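PDB 3TW0: cell wall surface anchor family protein from Streptococcus agalactiae serogroup V, which forms the adhesive tip pilin of the group B streptococcal pilus and probably helps attach the bacterium to its host through a metal-binding von Willebrand factor type A domain. Local coordinates for residues I325-D330 / E337-M342; V13-D18 / K43-I48; K147-A152 / L307-N312; E154-Q159 / K166-V171. The protein carries 2 engineered substitutions. One frame throughout, in Å; residues are numbered along the deposited sequence.

Interaction 1: residues I325-D330 / E337-M342; sequences IGVNGD and EAEKFM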
loop_
_atom_site.group_PDB
_atom_site.type_symbol
_atom_site.label_atom_id
_atom_site.label_comp_id
_atom_site.label_asym_id
_atom_site.label_seq_id
_atom_site.Cartn_x
_atom_site.Cartn_y
_atom_site.Cartn_z
ATOM N N ILE A 325 8.851 -11.109 -5.127
ATOM C CA ILE A 325 8.470 -12.487 -4.860
ATOM C C ILE A 325 7.252 -12.913 -5.665
ATOM O O ILE A 325 6.187 -12.317 -5.540
ATOM C CB ILE A 325 8.235 -12.719 -3.351
ATOM C CG1 ILE A 325 9.519 -12.396 -2.570
ATOM C CG2 ILE A 325 7.737 -14.166 -3.094
ATOM C CD1 ILE A 325 9.860 -13.386 -1.546
ATOM N N GLY A 326 7.418 -13.960 -6.468
ATOM C CA GLY A 326 6.349 -14.507 -7.315
ATOM C C GLY A 326 5.561 -13.431 -8.047
ATOM O O GLY A 326 4.356 -13.293 -7.830
ATOM N N VAL A 327 6.243 -12.683 -8.913
ATOM C CA VAL A 327 5.726 -11.406 -9.450
ATOM C C VAL A 327 4.813 -11.628 -10.657
ATOM O O VAL A 327 5.269 -12.120 -11.706
ATOM C CB VAL A 327 6.912 -10.454 -9.856
ATOM C CG1 VAL A 327 6.415 -9.104 -10.435
ATOM C CG2 VAL A 327 7.854 -10.211 -8.666
ATOM N N ASN A 328 3.537 -11.263 -10.520
ATOM C CA ASN A 328 2.606 -11.341 -11.662
ATOM C C ASN A 328 1.640 -10.164 -11.800
ATOM O O ASN A 328 0.867 -10.145 -12.738
ATOM C CB ASN A 328 1.820 -12.675 -11.669
ATOM C CG ASN A 328 0.701 -12.711 -10.619
ATOM O OD1 ASN A 328 0.458 -11.728 -9.923
ATOM N ND2 ASN A 328 0.042 -13.857 -10.485
ATOM N N GLY A 329 1.654 -9.207 -10.867
ATOM C CA GLY A 329 0.734 -8.057 -10.946
ATOM C C GLY A 329 -0.629 -8.150 -10.253
ATOM O O GLY A 329 -1.458 -7.243 -10.410
ATOM N N ASP A 330 -0.852 -9.195 -9.447
ATOM C CA ASP A 330 -2.123 -9.339 -8.712
ATOM C C ASP A 330 -2.237 -8.325 -7.547
ATOM O O ASP A 330 -1.322 -8.232 -6.733
ATOM C CB ASP A 330 -2.297 -10.790 -8.220
ATOM C CG ASP A 330 -3.677 -11.069 -7.557
ATOM O OD1 ASP A 330 -4.728 -10.530 -7.991
ATOM O OD2 ASP A 330 -3.718 -11.878 -6.595
ATOM N N GLU A 337 4.435 -3.894 -15.161
ATOM C CA GLU A 337 4.087 -2.776 -14.288
ATOM C C GLU A 337 4.621 -2.974 -12.876
ATOM O O GLU A 337 5.189 -2.054 -12.307
ATOM C CB GLU A 337 2.570 -2.538 -14.277
ATOM C CG GLU A 337 2.161 -1.552 -15.390
ATOM C CD GLU A 337 0.684 -1.616 -15.771
ATOM O OE1 GLU A 337 -0.077 -2.471 -15.243
ATOM O OE2 GLU A 337 0.300 -0.794 -16.617
ATOM N N ALA A 338 4.464 -4.185 -12.340
ATOM C CA ALA A 338 4.963 -4.511 -10.999
ATOM C C ALA A 338 6.487 -4.379 -10.917
ATOM O O ALA A 338 6.975 -3.736 -10.011
ATOM C CB ALA A 338 4.513 -5.901 -10.577
ATOM N N GLU A 339 7.227 -4.945 -11.886
ATOM C CA GLU A 339 8.706 -4.827 -11.937
ATOM C C GLU A 339 9.179 -3.384 -12.034
ATOM O O GLU A 339 10.071 -2.948 -11.282
ATOM C CB GLU A 339 9.308 -5.597 -13.129
ATOM C CG GLU A 339 8.776 -6.996 -13.318
ATOM C CD GLU A 339 9.693 -7.864 -14.171
ATOM O OE1 GLU A 339 10.481 -7.319 -14.983
ATOM O OE2 GLU A 339 9.628 -9.097 -14.012
ATOM N N LYS A 340 8.617 -2.665 -13.006
ATOM C CA LYS A 340 8.919 -1.277 -13.208
ATOM C C LYS A 340 8.655 -0.528 -11.906
ATOM O O LYS A 340 9.478 0.243 -11.462
ATOM C CB LYS A 340 8.073 -0.707 -14.361
ATOM C CG LYS A 340 8.595 -1.077 -15.769
ATOM C CD LYS A 340 7.667 -0.484 -16.834
ATOM C CE LYS A 340 8.202 -0.725 -18.253
ATOM N NZ LYS A 340 7.279 -0.105 -19.270
ATOM N N PHE A 341 7.503 -0.784 -11.279
ATOM C CA PHE A 341 7.220 -0.142 -9.993
ATOM C C PHE A 341 8.289 -0.439 -8.943
ATOM O O PHE A 341 8.805 0.486 -8.287
ATOM C CB PHE A 341 5.833 -0.485 -9.439
ATOM C CG PHE A 341 5.656 0.008 -8.031
ATOM C CD1 PHE A 341 5.575 1.372 -7.770
ATOM C CD2 PHE A 341 5.690 -0.885 -6.969
ATOM C CE1 PHE A 341 5.460 1.834 -6.439
ATOM C CE2 PHE A 341 5.574 -0.445 -5.658
ATOM C CZ PHE A 341 5.457 0.899 -5.387
ATOM N N MET A 342 8.673 -1.705 -8.806
ATOM C CA MET A 342 9.679 -2.058 -7.838
ATOM C C MET A 342 11.015 -1.424 -8.109
ATOM O O MET A 342 11.684 -0.964 -7.180
ATOM C CB MET A 342 9.796 -3.578 -7.685
ATOM C CG MET A 342 8.634 -4.196 -6.883
ATOM S SD MET A 342 8.715 -6.009 -6.774
ATOM C CE MET A 342 9.864 -6.166 -5.432
#
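V327 lays its CG1 methyl over the CB of A338, on the side of helix 335-344 that faces the loop, with CG1 of V327 3.7 Å from CB of A338. The valine has CG1 anti to its own backbone N (chi1 180°), which puts this methyl on A338 and leaves CG2 on the M342 side. CG of E339 borders the contact, 4.3 Å from CG1 of V327. Two residues further along the loop the helix meets bare backbone: CA of G329 comes within 4.4 Å of CB of A338. G329 has a positive phi of 91°, and a CB at these backbone angles would press on the carbonyl O of N328, which is why glycine fits. No hydrogen bond spans the two segments; the loop is shaped from within. OD1 of N328 accepts from the backbone N of D330 at 2.9 Å, an Asx turn with the donor tilted 28° from the carbonyl plane. R33 hydrogen-bonds to O of G326 and, weakly, to OD1 of N328. The loop follows the C-terminal end of strand 319-324, at the edge of the parallel sheet where von Willebrand factor type A domains carry their metal ion-dependent adhesion site; S20, S22 and T143 hold the magnesium here. D173, a magnesium ligand in a structure of this protein though not coordinated to metal here, is also near V327. V327 and M342 both rest on Y352 of strand 352-354, I325 on V171 of strand 165-172, and F341 on T305 and T306 of helix 302-312.

Interaction 2: residues V13-D18 / K43-I48; sequences VVVLLD and KLIDKI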
loop_
_atom_site.group_PDB
_atom_site.type_symbol
_atom_site.label_atom_id
_atom_site.label_comp_id
_atom_site.label_asym_id
_atom_site.label_seq_id
_atom_site.Cartn_x
_atom_site.Cartn_y
_atom_site.Cartn_z
ATOM N N VAL A 13 19.911 -1.274 9.021
ATOM C CA VAL A 13 19.008 -1.770 8.004
ATOM C C VAL A 13 17.560 -1.830 8.496
ATOM O O VAL A 13 17.275 -2.425 9.556
ATOM C CB VAL A 13 19.385 -3.182 7.606
ATOM C CG1 VAL A 13 18.581 -3.639 6.360
ATOM C CG2 VAL A 13 20.876 -3.290 7.365
ATOM N N VAL A 14 16.642 -1.255 7.719
ATOM C CA VAL A 14 15.224 -1.499 7.959
ATOM C C VAL A 14 14.710 -2.492 6.918
ATOM O O VAL A 14 14.782 -2.231 5.703
ATOM C CB VAL A 14 14.389 -0.200 7.955
ATOM C CG1 VAL A 14 12.935 -0.498 8.299
ATOM C CG2 VAL A 14 14.932 0.783 8.936
ATOM N N VAL A 15 14.184 -3.628 7.393
ATOM C CA VAL A 15 13.464 -4.547 6.508
ATOM C C VAL A 15 11.979 -4.110 6.351
ATOM O O VAL A 15 11.260 -3.856 7.349
ATOM C CB VAL A 15 13.590 -6.046 6.937
ATOM C CG1 VAL A 15 12.761 -6.929 6.012
ATOM C CG2 VAL A 15 15.052 -6.513 6.886
ATOM N N LEU A 16 11.547 -3.976 5.099
ATOM C CA LEU A 16 10.161 -3.731 4.790
ATOM C C LEU A 16 9.579 -5.022 4.275
ATOM O O LEU A 16 10.026 -5.523 3.237
ATOM C CB LEU A 16 10.005 -2.661 3.702
ATOM C CG LEU A 16 9.905 -1.198 4.080
ATOM C CD1 LEU A 16 9.505 -0.356 2.877
ATOM C CD2 LEU A 16 8.920 -1.003 5.235
ATOM N N LEU A 17 8.616 -5.580 5.005
ATOM C CA LEU A 17 7.981 -6.845 4.616
ATOM C C LEU A 17 6.502 -6.663 4.285
ATOM O O LEU A 17 5.722 -6.306 5.147
ATOM C CB LEU A 17 8.176 -7.926 5.715
ATOM C CG LEU A 17 7.526 -9.304 5.543
ATOM C CD1 LEU A 17 7.965 -9.982 4.258
ATOM C CD2 LEU A 17 7.748 -10.212 6.773
ATOM N N ASP A 18 6.152 -6.923 3.027
ATOM C CA ASP A 18 4.790 -6.898 2.489
ATOM C C ASP A 18 4.046 -8.147 3.027
ATOM O O ASP A 18 4.468 -9.284 2.804
ATOM C CB ASP A 18 4.926 -6.903 0.948
ATOM C CG ASP A 18 3.585 -6.868 0.196
ATOM O OD1 ASP A 18 2.510 -7.133 0.788
ATOM O OD2 ASP A 18 3.614 -6.615 -1.035
ATOM N N LYS A 43 17.034 -14.689 6.267
ATOM C CA LYS A 43 18.394 -14.788 5.707
ATOM C C LYS A 43 19.075 -13.434 5.735
ATOM O O LYS A 43 20.271 -13.331 6.009
ATOM C CB LYS A 43 18.378 -15.326 4.270
ATOM C CG LYS A 43 18.766 -16.802 4.106
ATOM C CD LYS A 43 17.568 -17.712 3.737
ATOM C CE LYS A 43 17.087 -17.511 2.283
ATOM N NZ LYS A 43 18.206 -17.334 1.320
ATOM N N LEU A 44 18.312 -12.383 5.473
ATOM C CA LEU A 44 18.902 -11.049 5.476
ATOM C C LEU A 44 19.319 -10.633 6.895
ATOM O O LEU A 44 20.455 -10.201 7.125
ATOM C CB LEU A 44 17.988 -10.038 4.794
ATOM C CG LEU A 44 18.627 -8.661 4.788
ATOM C CD1 LEU A 44 19.699 -8.491 3.711
ATOM C CD2 LEU A 44 17.566 -7.688 4.613
ATOM N N ILE A 45 18.415 -10.813 7.849
ATOM C CA ILE A 45 18.713 -10.528 9.238
ATOM C C ILE A 45 19.989 -11.258 9.677
ATOM O O ILE A 45 20.897 -10.618 10.209
ATOM C CB ILE A 45 17.518 -10.881 10.188
ATOM C CG1 ILE A 45 16.236 -10.084 9.833
ATOM C CG2 ILE A 45 17.911 -10.656 11.644
ATOM C CD1 ILE A 45 16.293 -8.555 10.059
ATOM N N ASP A 46 20.069 -12.569 9.445
ATOM C CA ASP A 46 21.249 -13.345 9.875
ATOM C C ASP A 46 22.504 -12.787 9.218
ATOM O O ASP A 46 23.546 -12.659 9.871
ATOM C CB ASP A 46 21.125 -14.836 9.551
ATOM C CG ASP A 46 20.061 -15.532 10.375
ATOM O OD1 ASP A 46 19.684 -15.015 11.459
ATOM O OD2 ASP A 46 19.585 -16.603 9.931
ATOM N N LYS A 47 22.398 -12.446 7.936
ATOM C CA LYS A 47 23.556 -11.927 7.213
ATOM C C LYS A 47 24.020 -10.598 7.806
ATOM O O LYS A 47 25.190 -10.471 8.171
ATOM C CB LYS A 47 23.317 -11.832 5.699
ATOM C CG LYS A 47 24.634 -11.535 4.934
ATOM C CD LYS A 47 24.440 -11.170 3.459
ATOM C CE LYS A 47 24.754 -12.361 2.553
ATOM N NZ LYS A 47 25.366 -11.939 1.254
ATOM N N ILE A 48 23.110 -9.631 7.932
ATOM C CA ILE A 48 23.447 -8.313 8.495
ATOM C C ILE A 48 24.034 -8.379 9.907
ATOM O O ILE A 48 25.050 -7.736 10.194
ATOM C CB ILE A 48 22.229 -7.349 8.492
ATOM C CG1 ILE A 48 21.670 -7.230 7.082
ATOM C CG2 ILE A 48 22.611 -5.944 9.029
ATOM C CD1 ILE A 48 20.228 -6.833 7.069
#
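V13 and I48 meet tip to tip in the densest part of this strand-helix contact. CG2 of V13 lies 3.6 Å from CG2 of I48 and equally close to its CD1, while CG1 of V13 touches that CD1 at 3.7 Å, so both branches of the isoleucine grip the valine. Two residues on, on the same face of the strand, V15 offers CG2: CD2 of L44 slides past it at 3.6 Å. The fit relaxes at I45, whose CD1 stands 4.0 Å from CG2 of V15. The CB of I45 does not aim at the strand; chi1 of -60° and chi2 of -67° fold its chain back to bring CD1 there. Beyond these apolar groups the helix faces solvent with K43 and D46, the latter in a salt bridge with K121. The segments run almost exactly antiparallel, at 175° with axes 10.4 Å apart, as befits a strand and the returning helix of a beta-alpha-beta crossover from strand 11-18 through helix 33-48 to strand 55-61. Strands 55-61 and 165-172 flank strand 11-18, L44 also reaching F169 of the latter, whereas V14 and L16 face helix 145-159 on the other side of the sheet.

Interaction 3: residues K147-A152 / L307-N312; sequences KALMKA and LYFNGN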
loop_
_atom_site.group_PDB
_atom_site.type_symbol
_atom_site.label_atom_id
_atom_site.label_comp_id
_atom_site.label_asym_id
_atom_site.label_seq_id
_atom_site.Cartn_x
_atom_site.Cartn_y
_atom_site.Cartn_z
ATOM N N LYS A 147 2.852 4.078 2.913
ATOM C CA LYS A 147 2.879 4.176 4.368
ATOM C C LYS A 147 4.046 3.429 4.973
ATOM O O LYS A 147 4.677 3.934 5.896
ATOM C CB LYS A 147 1.556 3.647 4.959
ATOM C CG LYS A 147 1.378 3.954 6.427
ATOM C CD LYS A 147 0.087 3.284 6.942
ATOM C CE LYS A 147 -0.610 4.111 8.005
ATOM N NZ LYS A 147 0.247 4.436 9.115
ATOM N N ALA A 148 4.292 2.199 4.520
ATOM C CA ALA A 148 5.449 1.433 5.002
ATOM C C ALA A 148 6.796 2.120 4.703
ATOM O O ALA A 148 7.716 2.096 5.529
ATOM C CB ALA A 148 5.451 0.040 4.424
ATOM N N LEU A 149 6.930 2.693 3.507
ATOM C CA LEU A 149 8.175 3.427 3.173
ATOM C C LEU A 149 8.385 4.596 4.131
ATOM O O LEU A 149 9.505 4.821 4.623
ATOM C CB LEU A 149 8.149 3.904 1.713
ATOM C CG LEU A 149 8.342 2.796 0.686
ATOM C CD1 LEU A 149 7.923 3.229 -0.771
ATOM C CD2 LEU A 149 9.789 2.354 0.712
ATOM N N MET A 150 7.289 5.318 4.420
ATOM C CA MET A 150 7.304 6.413 5.358
ATOM C C MET A 150 7.725 5.973 6.744
ATOM O O MET A 150 8.482 6.687 7.410
ATOM C CB MET A 150 5.932 7.092 5.425
ATOM C CG MET A 150 5.540 7.781 4.132
ATOM S SD MET A 150 3.786 8.155 4.053
ATOM C CE MET A 150 3.590 9.342 5.361
ATOM N N LYS A 151 7.269 4.806 7.191
ATOM C CA LYS A 151 7.701 4.290 8.484
ATOM C C LYS A 151 9.188 3.899 8.485
ATOM O O LYS A 151 9.894 4.218 9.434
ATOM C CB LYS A 151 6.830 3.107 8.956
ATOM C CG LYS A 151 7.118 2.648 10.403
ATOM C CD LYS A 151 6.674 3.730 11.452
ATOM C CE LYS A 151 7.205 3.355 12.850
ATOM N NZ LYS A 151 6.340 3.786 14.026
ATOM N N ALA A 152 9.649 3.194 7.444
ATOM C CA ALA A 152 11.066 2.800 7.343
ATOM C C ALA A 152 11.944 4.055 7.374
ATOM O O ALA A 152 12.925 4.122 8.105
ATOM C CB ALA A 152 11.319 2.007 6.066
ATOM N N LEU A 307 6.349 8.856 -6.688
ATOM C CA LEU A 307 6.531 10.274 -6.486
ATOM C C LEU A 307 6.867 10.560 -5.029
ATOM O O LEU A 307 7.771 11.347 -4.724
ATOM C CB LEU A 307 5.304 11.050 -6.957
ATOM C CG LEU A 307 5.025 11.144 -8.461
ATOM C CD1 LEU A 307 3.601 11.638 -8.684
ATOM C CD2 LEU A 307 6.055 12.049 -9.210
ATOM N N TYR A 308 6.177 9.892 -4.107
ATOM C CA TYR A 308 6.515 10.089 -2.717
ATOM C C TYR A 308 7.928 9.580 -2.439
ATOM O O TYR A 308 8.706 10.241 -1.739
ATOM C CB TYR A 308 5.529 9.384 -1.763
ATOM C CG TYR A 308 6.175 9.247 -0.427
ATOM C CD1 TYR A 308 6.144 10.285 0.489
ATOM C CD2 TYR A 308 6.925 8.118 -0.131
ATOM C CE1 TYR A 308 6.808 10.185 1.707
ATOM C CE2 TYR A 308 7.597 8.001 1.073
ATOM C CZ TYR A 308 7.528 9.031 1.986
ATOM O OH TYR A 308 8.206 8.872 3.175
ATOM N N PHE A 309 8.260 8.413 -2.984
ATOM C CA PHE A 309 9.586 7.823 -2.804
ATOM C C PHE A 309 10.654 8.803 -3.297
ATOM O O PHE A 309 11.595 9.141 -2.571
ATOM C CB PHE A 309 9.688 6.495 -3.556
ATOM C CG PHE A 309 11.026 5.803 -3.411
ATOM C CD1 PHE A 309 11.268 4.919 -2.346
ATOM C CD2 PHE A 309 12.051 6.029 -4.347
ATOM C CE1 PHE A 309 12.528 4.288 -2.204
ATOM C CE2 PHE A 309 13.290 5.414 -4.211
ATOM C CZ PHE A 309 13.528 4.528 -3.159
ATOM N N ASN A 310 10.477 9.270 -4.533
ATOM C CA ASN A 310 11.460 10.136 -5.171
ATOM C C ASN A 310 11.554 11.516 -4.533
ATOM O O ASN A 310 12.583 12.164 -4.601
ATOM C CB ASN A 310 11.183 10.258 -6.676
ATOM C CG ASN A 310 11.542 8.989 -7.447
ATOM O OD1 ASN A 310 12.323 8.169 -6.972
ATOM N ND2 ASN A 310 10.969 8.825 -8.648
ATOM N N GLY A 311 10.483 11.968 -3.908
ATOM C CA GLY A 311 10.468 13.270 -3.264
ATOM C C GLY A 311 11.065 13.282 -1.869
ATOM O O GLY A 311 11.624 14.299 -1.439
ATOM N N ASN A 312 10.946 12.172 -1.145
ATOM C CA ASN A 312 11.159 12.179 0.312
ATOM C C ASN A 312 12.127 11.098 0.816
ATOM O O ASN A 312 12.652 11.207 1.936
ATOM C CB ASN A 312 9.797 12.057 1.052
ATOM C CG ASN A 312 8.788 13.124 0.634
ATOM O OD1 ASN A 312 8.727 14.181 1.248
ATOM N ND2 ASN A 312 7.987 12.851 -0.410
#
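M150 has CG anti to its carbonyl carbon (chi1 -66°), and Y308 has its ring anti to its backbone N (chi1 161°); together these torsions bring the thioether and the phenol ring across each other between the two helices. SD of M150 sits above one face of the Y308 ring, 4.6 Å from its centroid and displaced toward the rim, a Met-aromatic contact at fairly long range. The precise seat of the methionine is less sure, because its CG is modelled too close to the ring. Next to it, CB of L149 approaches CE2 of Y308 at 4.2 Å. The leucine then extends to F309, with CD1 of L149 4.1 Å from CD1 of F309, while its CD2 packs against L16. L149 thus touches both helix 302-312 and strand 11-18. The two helices, 145-159 and 302-312, pack side by side on one face of the parallel sheet, nearly parallel at 19° with axes 10.6 Å apart. At the end of helix 302-312, ND2 of N312 turns back to O of Y308, 3.0 Å away, in a nearly straight bond that lies in the carbonyl plane on a lone pair. No hydrogen bond crosses between the segments, so apolar packing and the sulfur over the Y308 face hold them together, while the polar N312 is satisfied within its own helix and by the backbone N of Q211.

Interaction 4: residues E154-Q159 / K166-V171; sequences EILETQ and KLIFHV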
loop_
_atom_site.group_PDB
_atom_site.type_symbol
_atom_site.label_atom_id
_atom_site.label_comp_id
_atom_site.label_asym_id
_atom_site.label_seq_id
_atom_site.Cartn_x
_atom_site.Cartn_y
_atom_site.Cartn_z
ATOM N N GLU A 154 11.142 7.058 8.577
ATOM C CA GLU A 154 11.034 7.700 9.871
ATOM C C GLU A 154 12.000 7.082 10.895
ATOM O O GLU A 154 12.722 7.821 11.591
ATOM C CB GLU A 154 9.601 7.650 10.370
ATOM C CG GLU A 154 9.410 8.122 11.799
ATOM C CD GLU A 154 7.973 8.003 12.259
ATOM O OE1 GLU A 154 7.238 7.153 11.701
ATOM O OE2 GLU A 154 7.585 8.764 13.184
ATOM N N ILE A 155 12.022 5.745 10.953
ATOM C CA ILE A 155 12.966 4.972 11.759
ATOM C C ILE A 155 14.434 5.396 11.511
ATOM O O ILE A 155 15.161 5.704 12.452
ATOM C CB ILE A 155 12.782 3.451 11.510
ATOM C CG1 ILE A 155 11.535 2.916 12.233
ATOM C CG2 ILE A 155 13.994 2.631 11.975
ATOM C CD1 ILE A 155 11.199 1.537 11.795
ATOM N N LEU A 156 14.857 5.402 10.252
ATOM C CA LEU A 156 16.231 5.789 9.908
ATOM C C LEU A 156 16.554 7.256 10.277
ATOM O O LEU A 156 17.585 7.537 10.878
ATOM C CB LEU A 156 16.487 5.524 8.429
ATOM C CG LEU A 156 16.654 4.031 8.110
ATOM C CD1 LEU A 156 16.488 3.760 6.639
ATOM C CD2 LEU A 156 18.008 3.501 8.625
ATOM N N GLU A 157 15.661 8.175 9.931
ATOM C CA GLU A 157 15.864 9.585 10.205
ATOM C C GLU A 157 15.802 9.913 11.685
ATOM O O GLU A 157 16.463 10.839 12.140
ATOM C CB GLU A 157 14.845 10.434 9.453
ATOM C CG GLU A 157 14.894 10.212 7.966
ATOM C CD GLU A 157 14.441 11.432 7.192
ATOM O OE1 GLU A 157 13.243 11.792 7.286
ATOM O OE2 GLU A 157 15.311 12.033 6.500
ATOM N N THR A 158 15.012 9.146 12.423
ATOM C CA THR A 158 14.839 9.314 13.868
ATOM C C THR A 158 15.969 8.667 14.655
ATOM O O THR A 158 16.390 9.206 15.662
ATOM C CB THR A 158 13.530 8.630 14.354
ATOM O OG1 THR A 158 12.465 8.958 13.459
ATOM C CG2 THR A 158 13.152 9.129 15.725
ATOM N N GLN A 159 16.432 7.505 14.201
ATOM C CA GLN A 159 17.256 6.632 15.040
ATOM C C GLN A 159 18.676 6.359 14.517
ATOM O O GLN A 159 19.504 5.830 15.249
ATOM C CB GLN A 159 16.558 5.283 15.260
ATOM C CG GLN A 159 15.181 5.323 15.886
ATOM C CD GLN A 159 14.549 3.931 15.906
ATOM O OE1 GLN A 159 15.249 2.905 15.897
ATOM N NE2 GLN A 159 13.225 3.890 15.910
ATOM N N LYS A 166 22.991 3.306 5.804
ATOM C CA LYS A 166 21.561 3.013 6.024
ATOM C C LYS A 166 20.998 2.235 4.828
ATOM O O LYS A 166 21.293 2.554 3.691
ATOM C CB LYS A 166 20.779 4.312 6.343
ATOM C CG LYS A 166 21.412 5.135 7.519
ATOM C CD LYS A 166 20.812 6.531 7.804
ATOM C CE LYS A 166 21.391 7.687 6.937
ATOM N NZ LYS A 166 22.797 7.435 6.460
ATOM N N LEU A 167 20.250 1.171 5.094
ATOM C CA LEU A 167 19.639 0.410 4.014
ATOM C C LEU A 167 18.161 0.117 4.276
ATOM O O LEU A 167 17.776 -0.240 5.395
ATOM C CB LEU A 167 20.392 -0.895 3.788
ATOM C CG LEU A 167 19.694 -1.965 2.946
ATOM C CD1 LEU A 167 19.579 -1.515 1.468
ATOM C CD2 LEU A 167 20.447 -3.300 3.065
ATOM N N ILE A 168 17.329 0.319 3.254
ATOM C CA ILE A 168 15.978 -0.257 3.285
ATOM C C ILE A 168 15.968 -1.472 2.359
ATOM O O ILE A 168 16.388 -1.372 1.187
ATOM C CB ILE A 168 14.860 0.764 2.929
ATOM C CG1 ILE A 168 14.822 1.877 4.000
ATOM C CG2 ILE A 168 13.505 0.023 2.836
ATOM C CD1 ILE A 168 14.041 3.111 3.565
ATOM N N PHE A 169 15.562 -2.619 2.919
ATOM C CA PHE A 169 15.464 -3.864 2.174
ATOM C C PHE A 169 13.991 -4.299 2.135
ATOM O O PHE A 169 13.398 -4.666 3.165
ATOM C CB PHE A 169 16.333 -4.910 2.863
ATOM C CG PHE A 169 16.524 -6.177 2.084
ATOM C CD1 PHE A 169 17.659 -6.355 1.306
ATOM C CD2 PHE A 169 15.601 -7.236 2.186
ATOM C CE1 PHE A 169 17.858 -7.538 0.600
ATOM C CE2 PHE A 169 15.797 -8.446 1.490
ATOM C CZ PHE A 169 16.922 -8.588 0.689
ATOM N N HIS A 170 13.408 -4.251 0.951
ATOM C CA HIS A 170 11.940 -4.285 0.813
ATOM C C HIS A 170 11.564 -5.516 0.043
ATOM O O HIS A 170 11.995 -5.700 -1.110
ATOM C CB HIS A 170 11.485 -3.013 0.109
ATOM C CG HIS A 170 10.010 -2.937 -0.162
ATOM N ND1 HIS A 170 9.486 -2.124 -1.147
ATOM C CD2 HIS A 170 8.954 -3.557 0.415
ATOM C CE1 HIS A 170 8.169 -2.240 -1.151
ATOM N NE2 HIS A 170 7.822 -3.096 -0.211
ATOM N N VAL A 171 10.782 -6.370 0.691
ATOM C CA VAL A 171 10.375 -7.652 0.125
ATOM C C VAL A 171 8.867 -7.678 -0.113
ATOM O O VAL A 171 8.058 -7.545 0.841
ATOM C CB VAL A 171 10.743 -8.828 1.061
ATOM C CG1 VAL A 171 10.507 -10.135 0.343
ATOM C CG2 VAL A 171 12.205 -8.690 1.523
#
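This is apolar helix-on-strand packing, in which one leucine of helix 145-159 is set into the surface of the central parallel sheet. L156 straddles two residues of strand 165-172 that lie on the same side of it. CD1 of L156 touches CG1 of I168 at 3.6 Å and the end of that side chain, CD1, at 4.0 Å. CD2 of L156 takes the other direction, 3.7 Å from CB of K166 and 3.9 Å from its CG, sliding past the lysine's aliphatic stem. The lysine then bends at chi3 and again at chi4, leading its ammonium away from the leucine to the backbone O of R164, which it hydrogen bonds. Helix and strand are joined by a short connection and run at 163° with axes 9.9 Å apart: this is the helix-to-strand half of a crossover in the alpha/beta von Willebrand factor type A fold. L156 also touches V14 and Y318, so it reaches from strand 11-18 across strand 165-172 to the loop leading into strand 319-324. The strand is held in the sheet by backbone bonds of L167 to V14 and of I168 to F321. F169 and V171 turn to the opposite face, where A37 and V41 of helix 33-48 cover V171.

How the interactions relate
From the N terminus, strand 11-18 leads through helix 33-48, and interaction 2 closes this first loop on one face of the parallel sheet. Helix 145-159 follows on the other face. It serves both interactions 3 and 4: interaction 4 closes the short loop into strand 165-172 and is nested within the long loop that interaction 3 closes by reaching helix 302-312. Interaction 1 comes last, in series, between the loop after strand 319-324 and helix 335-344. Strands 11-18 and 165-172 are neighbours, so interactions 2 and 4 share the sheet, with the backbones of L16 and F169 probably hydrogen-bonded. V14 meets A152, joining interaction 2 to interaction 3, and segment 325-330 touches segment 166-171.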